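Local coordinates for protein ForH (Streptomyces kaniharaensis, PDB 6NKO) that is of unknown function but belongs to the formycin A pathway, probably acting in pyrazolopyrimidine assembly, and resembles the IMP cyclohydrolase part of the purine enzyme PurH, at residues 20-25 and 110-115; 116-121 and 158-163. All blocks are in the same frame, centred on the assembly; numbering follows the deposited sequence.

Contact 1 of 2, residues 20-25 and 110-115; sequences HMLAVL and PRIDLV
Leu22 and Asp113 grip each other at two points where strands 22-26 and 114-117 begin to run side by side in the parallel, Rossmann-like sheet of the MGS-like domain. The backbone N of Leu22 gives a hydrogen bond to Asp113 OD2 (3.0 Å), which it meets nearly along the C-O axis, and the backbone N of Asp113 returns one to Leu22 O (2.9 Å). The carboxylate can do this because Asp113 CG lies beside its own backbone N (chi1 -49°), which brings OD2 up to the N-H of Leu22. The aliphatic part of Met21 crosses this acid at about a right angle, its CG 3.6 Å from Asp113 OD2. Along the two segments, the CA atoms nearest each other pass from Leu22 and Ile112 to Ala23 and Leu114, leaving Asp113 as one additional residue ahead of the regular pairing.

Beyond it the strands pair evenly: Val24 N is hydrogen-bonded to Leu114 O (2.9 Å). On one face, Ile112 fits its branches against two neighbours. With Leu22 CG swung opposite the backbone N (chi1 173°), methyl CD2 lies 3.9 Å from Ile112 CG1, while Val24 CG2 meets Ile112 CG2 at 3.8 Å and rests against CD1 as well. Helix 86-93 covers Ile112 with Val88 and Ile92, and Met145 of helix 141-151 lies over Val24 and Val115. The other face carries Ala23 and Leu114, which touch through their CB atoms (3.9 Å); Leu40 of helix 33-42 packs on Ala23. At the far end of the pairing, the CA-H of Val115 leans toward Val24 O, 3.6 Å from CA to oxygen.

Contact 2 of 2, residues 116-121 and 158-163; sequences CNNYYL and PLSDPD
Ser160 and Asn118 turn their polar ends toward the opposite segment just past the last paired residues of strands 114-117 and 157-159. The hydroxyl of Ser160, OG set opposite its own backbone N (chi1 -169°), reaches across and gives a hydrogen bond to Asn117 O (3.0 Å), arriving nearly in line with the carbonyl (169°). Asn118 answers in the other direction: its amide ND2 is aimed at Ser160 O, although the modelled separation is too short for the exact length to be trusted. The OD1 side of that amide lies 3.9 Å from Pro162 CG, the two side chains approaching from opposite directions.

Before this exchange comes ordinary parallel pairing, with Asn117 N bonded to Leu159 O (3.2 Å). Cys116 and Leu159 lie on one face, SG against the Leu159 CB at 4.0 Å; Tyr165 and Val168 of helix 165-174 cover them. The Asn117 side chain turns elsewhere, its ND2 bonding to Ala26 O and Asp139 OD2. Strand 114-117, helix 141-151 and strand 157-159 make a beta-alpha-beta crossover, and the Ser160 and Asn118 side chains tie the C-terminal ends of its neighbouring parallel strands.

In the fold
Strand 114-117 serves both contacts: it pairs with strand 22-26 along one edge and with strand 157-159 along the other, and the contact centres lie about 16 Å apart. Val24 O takes a probable hydrogen bond from Cys116 N (2.9 Å), and Val115 O one from Leu159 N (2.9 Å), so strand 114-117 is tied to both neighbours. Packing also crosses the join, with Leu114 CD1 3.6 Å from Leu159 CD1 and Leu25 CD1 3.9 Å from Cys116 CB. Contact 1 takes in the N-terminal part of strand 114-117, contact 2 its C-terminal end and the loop that follows. The structure is an apo form, so no ligand marks an active site near either.

Contact 1 of 2, residues 20-25 and 110-115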
loop_
_atom_site.group_PDB
_atom_site.type_symbol
_atom_site.label_atom_id
_atom_site.label_comp_id
_atom_site.label_asym_id
_atom_site.label_seq_id
_atom_site.Cartn_x
_atom_site.Cartn_y
_atom_site.Cartn_z
ATOM N N HIS A 20 -6.740 7.403 16.473
ATOM C CA HIS A 20 -7.048 8.303 15.360
ATOM C C HIS A 20 -6.548 7.783 13.978
ATOM O O HIS A 20 -7.315 7.826 13.009
ATOM C CB HIS A 20 -6.479 9.715 15.653
ATOM C CG HIS A 20 -7.406 10.615 16.434
ATOM N ND1 HIS A 20 -8.270 11.500 15.815
ATOM C CD2 HIS A 20 -7.555 10.827 17.767
ATOM C CE1 HIS A 20 -8.934 12.190 16.730
ATOM N NE2 HIS A 20 -8.522 11.799 17.923
ATOM N N MET A 21 -5.313 7.265 13.857
ATOM C CA MET A 21 -4.729 7.043 12.532
ATOM C C MET A 21 -4.046 5.686 12.345
ATOM O O MET A 21 -3.576 5.041 13.288
ATOM C CB MET A 21 -3.724 8.137 12.168
ATOM C CG MET A 21 -4.390 9.361 11.596
ATOM S SD MET A 21 -4.706 10.572 12.878
ATOM C CE MET A 21 -6.396 11.006 12.479
ATOM N N LEU A 22 -3.947 5.302 11.063
ATOM C CA LEU A 22 -3.478 3.985 10.629
ATOM C C LEU A 22 -2.908 4.040 9.212
ATOM O O LEU A 22 -3.567 4.542 8.297
ATOM C CB LEU A 22 -4.618 2.965 10.698
ATOM C CG LEU A 22 -4.395 1.564 10.127
ATOM C CD1 LEU A 22 -3.178 0.916 10.757
ATOM C CD2 LEU A 22 -5.623 0.685 10.341
ATOM N N ALA A 23 -1.703 3.489 9.035
ATOM C CA ALA A 23 -1.041 3.350 7.740
ATOM C C ALA A 23 -0.765 1.882 7.447
ATOM O O ALA A 23 -0.496 1.102 8.365
ATOM C CB ALA A 23 0.277 4.123 7.697
ATOM N N VAL A 24 -0.815 1.510 6.166
ATOM C CA VAL A 24 -0.505 0.156 5.711
ATOM C C VAL A 24 0.700 0.236 4.783
ATOM O O VAL A 24 0.642 0.897 3.738
ATOM C CB VAL A 24 -1.700 -0.503 5.003
ATOM C CG1 VAL A 24 -1.331 -1.904 4.515
ATOM C CG2 VAL A 24 -2.904 -0.560 5.929
ATOM N N LEU A 25 1.781 -0.447 5.153
ATOM C CA LEU A 25 3.038 -0.422 4.407
ATOM C C LEU A 25 3.222 -1.776 3.729
ATOM O O LEU A 25 3.545 -2.767 4.391
ATOM C CB LEU A 25 4.213 -0.105 5.332
ATOM C CG LEU A 25 4.638 1.355 5.518
ATOM C CD1 LEU A 25 3.448 2.300 5.603
ATOM C CD2 LEU A 25 5.516 1.494 6.753
ATOM N N PRO A 110 -11.758 0.304 11.130
ATOM C CA PRO A 110 -11.115 1.618 11.152
ATOM C C PRO A 110 -10.729 2.066 9.750
ATOM O O PRO A 110 -10.548 1.263 8.833
ATOM C CB PRO A 110 -9.872 1.389 12.016
ATOM C CG PRO A 110 -9.542 -0.051 11.804
ATOM C CD PRO A 110 -10.845 -0.772 11.557
ATOM N N ARG A 111 -10.614 3.380 9.596
ATOM C CA ARG A 111 -10.173 3.951 8.335
ATOM C C ARG A 111 -8.668 3.776 8.181
ATOM O O ARG A 111 -7.907 3.941 9.139
ATOM C CB ARG A 111 -10.545 5.434 8.262
ATOM C CG ARG A 111 -9.690 6.258 7.315
ATOM C CD ARG A 111 -10.029 5.964 5.862
ATOM N NE ARG A 111 -11.247 6.640 5.428
ATOM C CZ ARG A 111 -12.069 6.171 4.495
ATOM N NH1 ARG A 111 -11.804 5.018 3.895
ATOM N NH2 ARG A 111 -13.155 6.852 4.159
ATOM N N ILE A 112 -8.244 3.416 6.975
ATOM C CA ILE A 112 -6.832 3.373 6.619
ATOM C C ILE A 112 -6.499 4.701 5.949
ATOM O O ILE A 112 -6.994 4.999 4.856
ATOM C CB ILE A 112 -6.507 2.179 5.711
ATOM C CG1 ILE A 112 -6.532 0.878 6.521
ATOM C CG2 ILE A 112 -5.149 2.365 5.055
ATOM C CD1 ILE A 112 -6.699 -0.372 5.682
ATOM N N ASP A 113 -5.668 5.507 6.607
ATOM C CA ASP A 113 -5.381 6.855 6.137
ATOM C C ASP A 113 -4.241 6.918 5.131
ATOM O O ASP A 113 -4.126 7.916 4.410
ATOM C CB ASP A 113 -5.055 7.766 7.324
ATOM C CG ASP A 113 -6.081 7.662 8.432
ATOM O OD1 ASP A 113 -7.127 8.341 8.340
ATOM O OD2 ASP A 113 -5.845 6.892 9.388
ATOM N N LEU A 114 -3.402 5.888 5.059
ATOM C CA LEU A 114 -2.244 5.918 4.177
ATOM C C LEU A 114 -1.949 4.512 3.680
ATOM O O LEU A 114 -1.921 3.564 4.469
ATOM C CB LEU A 114 -1.019 6.493 4.895
ATOM C CG LEU A 114 0.220 6.775 4.041
ATOM C CD1 LEU A 114 0.845 8.110 4.429
ATOM C CD2 LEU A 114 1.237 5.643 4.162
ATOM N N VAL A 115 -1.722 4.391 2.375
ATOM C CA VAL A 115 -1.349 3.132 1.743
ATOM C C VAL A 115 -0.019 3.337 1.034
ATOM O O VAL A 115 0.145 4.300 0.277
ATOM C CB VAL A 115 -2.427 2.646 0.757
ATOM C CG1 VAL A 115 -1.911 1.465 -0.058
ATOM C CG2 VAL A 115 -3.695 2.274 1.504
#

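Contact 2 of 2, residues 116-121 and 158-163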
loop_
_atom_site.group_PDB
_atom_site.type_symbol
_atom_site.label_atom_id
_atom_site.label_comp_id
_atom_site.label_asym_id
_atom_site.label_seq_id
_atom_site.Cartn_x
_atom_site.Cartn_y
_atom_site.Cartn_z
ATOM N N CYS A 116 0.924 2.433 1.284
ATOM C CA CYS A 116 2.238 2.443 0.653
ATOM C C CYS A 116 2.450 1.099 -0.030
ATOM O O CYS A 116 2.441 0.058 0.637
ATOM C CB CYS A 116 3.331 2.701 1.690
ATOM S SG CYS A 116 4.733 3.625 1.070
ATOM N N ASN A 117 2.638 1.115 -1.349
ATOM C CA ASN A 117 2.717 -0.124 -2.119
ATOM C C ASN A 117 3.776 -0.014 -3.209
ATOM O O ASN A 117 3.727 0.901 -4.037
ATOM C CB ASN A 117 1.354 -0.472 -2.729
ATOM C CG ASN A 117 1.370 -1.785 -3.487
ATOM O OD1 ASN A 117 0.926 -1.857 -4.632
ATOM N ND2 ASN A 117 1.887 -2.830 -2.854
ATOM N N ASN A 118 4.718 -0.964 -3.206
ATOM C CA ASN A 118 5.840 -1.016 -4.138
ATOM C C ASN A 118 5.879 -2.384 -4.804
ATOM O O ASN A 118 5.332 -3.360 -4.288
ATOM C CB ASN A 118 7.183 -0.776 -3.428
ATOM C CG ASN A 118 7.494 0.684 -3.253
ATOM O OD1 ASN A 118 8.298 1.060 -2.402
ATOM N ND2 ASN A 118 6.862 1.521 -4.062
ATOM N N TYR A 119 6.570 -2.461 -5.940
ATOM C CA TYR A 119 6.697 -3.706 -6.686
ATOM C C TYR A 119 8.153 -4.131 -6.826
ATOM O O TYR A 119 9.063 -3.299 -6.894
ATOM C CB TYR A 119 6.072 -3.582 -8.070
ATOM C CG TYR A 119 4.745 -2.884 -8.032
ATOM C CD1 TYR A 119 3.747 -3.312 -7.167
ATOM C CD2 TYR A 119 4.490 -1.792 -8.843
ATOM C CE1 TYR A 119 2.534 -2.675 -7.116
ATOM C CE2 TYR A 119 3.277 -1.147 -8.802
ATOM C CZ TYR A 119 2.300 -1.594 -7.936
ATOM O OH TYR A 119 1.081 -0.958 -7.888
ATOM N N TYR A 120 8.353 -5.447 -6.875
ATOM C CA TYR A 120 9.672 -6.010 -7.113
ATOM C C TYR A 120 10.140 -5.696 -8.532
ATOM O O TYR A 120 9.346 -5.382 -9.424
ATOM C CB TYR A 120 9.654 -7.522 -6.897
ATOM C CG TYR A 120 9.558 -7.937 -5.449
ATOM C CD1 TYR A 120 10.610 -7.711 -4.573
ATOM C CD2 TYR A 120 8.413 -8.553 -4.956
ATOM C CE1 TYR A 120 10.527 -8.086 -3.246
ATOM C CE2 TYR A 120 8.322 -8.931 -3.631
ATOM C CZ TYR A 120 9.381 -8.695 -2.780
ATOM O OH TYR A 120 9.301 -9.069 -1.458
ATOM N N LEU A 121 11.452 -5.791 -8.732
ATOM C CA LEU A 121 12.030 -5.558 -10.048
ATOM C C LEU A 121 11.670 -6.700 -10.990
ATOM O O LEU A 121 11.789 -7.876 -10.632
ATOM C CB LEU A 121 13.547 -5.423 -9.943
ATOM C CG LEU A 121 14.082 -4.191 -9.212
ATOM C CD1 LEU A 121 15.580 -4.322 -8.989
ATOM C CD2 LEU A 121 13.759 -2.918 -9.982
ATOM N N PRO A 158 -2.226 7.942 -1.144
ATOM C CA PRO A 158 -1.645 6.846 -1.926
ATOM C C PRO A 158 -0.182 7.085 -2.264
ATOM O O PRO A 158 0.132 7.949 -3.088
ATOM C CB PRO A 158 -2.513 6.829 -3.191
ATOM C CG PRO A 158 -3.143 8.246 -3.263
ATOM C CD PRO A 158 -2.744 9.006 -2.016
ATOM N N LEU A 159 0.722 6.326 -1.654
ATOM C CA LEU A 159 2.153 6.499 -1.857
ATOM C C LEU A 159 2.736 5.272 -2.543
ATOM O O LEU A 159 2.387 4.139 -2.195
ATOM C CB LEU A 159 2.875 6.740 -0.532
ATOM C CG LEU A 159 2.730 8.140 0.066
ATOM C CD1 LEU A 159 3.044 8.124 1.561
ATOM C CD2 LEU A 159 3.606 9.157 -0.665
ATOM N N SER A 160 3.638 5.501 -3.498
ATOM C CA SER A 160 4.313 4.421 -4.207
ATOM C C SER A 160 5.796 4.729 -4.363
ATOM O O SER A 160 6.648 3.933 -3.957
ATOM C CB SER A 160 3.678 4.192 -5.583
ATOM O OG SER A 160 4.153 2.990 -6.176
ATOM N N ASP A 161 6.103 5.877 -4.951
ATOM C CA ASP A 161 7.482 6.283 -5.194
ATOM C C ASP A 161 8.166 6.660 -3.885
ATOM O O ASP A 161 7.710 7.588 -3.202
ATOM C CB ASP A 161 7.508 7.461 -6.170
ATOM C CG ASP A 161 8.909 7.797 -6.656
ATOM O OD1 ASP A 161 9.858 7.058 -6.330
ATOM O OD2 ASP A 161 9.057 8.806 -7.377
ATOM N N PRO A 162 9.254 5.986 -3.498
ATOM C CA PRO A 162 9.957 6.355 -2.257
ATOM C C PRO A 162 10.492 7.783 -2.240
ATOM O O PRO A 162 10.923 8.244 -1.175
ATOM C CB PRO A 162 11.101 5.334 -2.183
ATOM C CG PRO A 162 10.624 4.171 -3.001
ATOM C CD PRO A 162 9.803 4.764 -4.110
ATOM N N ASP A 163 10.482 8.492 -3.368
ATOM C CA ASP A 163 10.890 9.891 -3.384
ATOM C C ASP A 163 9.792 10.832 -2.906
ATOM O O ASP A 163 10.056 12.024 -2.721
ATOM C CB ASP A 163 11.337 10.294 -4.792
ATOM C CG ASP A 163 12.655 9.657 -5.188
ATOM O OD1 ASP A 163 13.495 9.418 -4.293
ATOM O OD2 ASP A 163 12.851 9.391 -6.392
#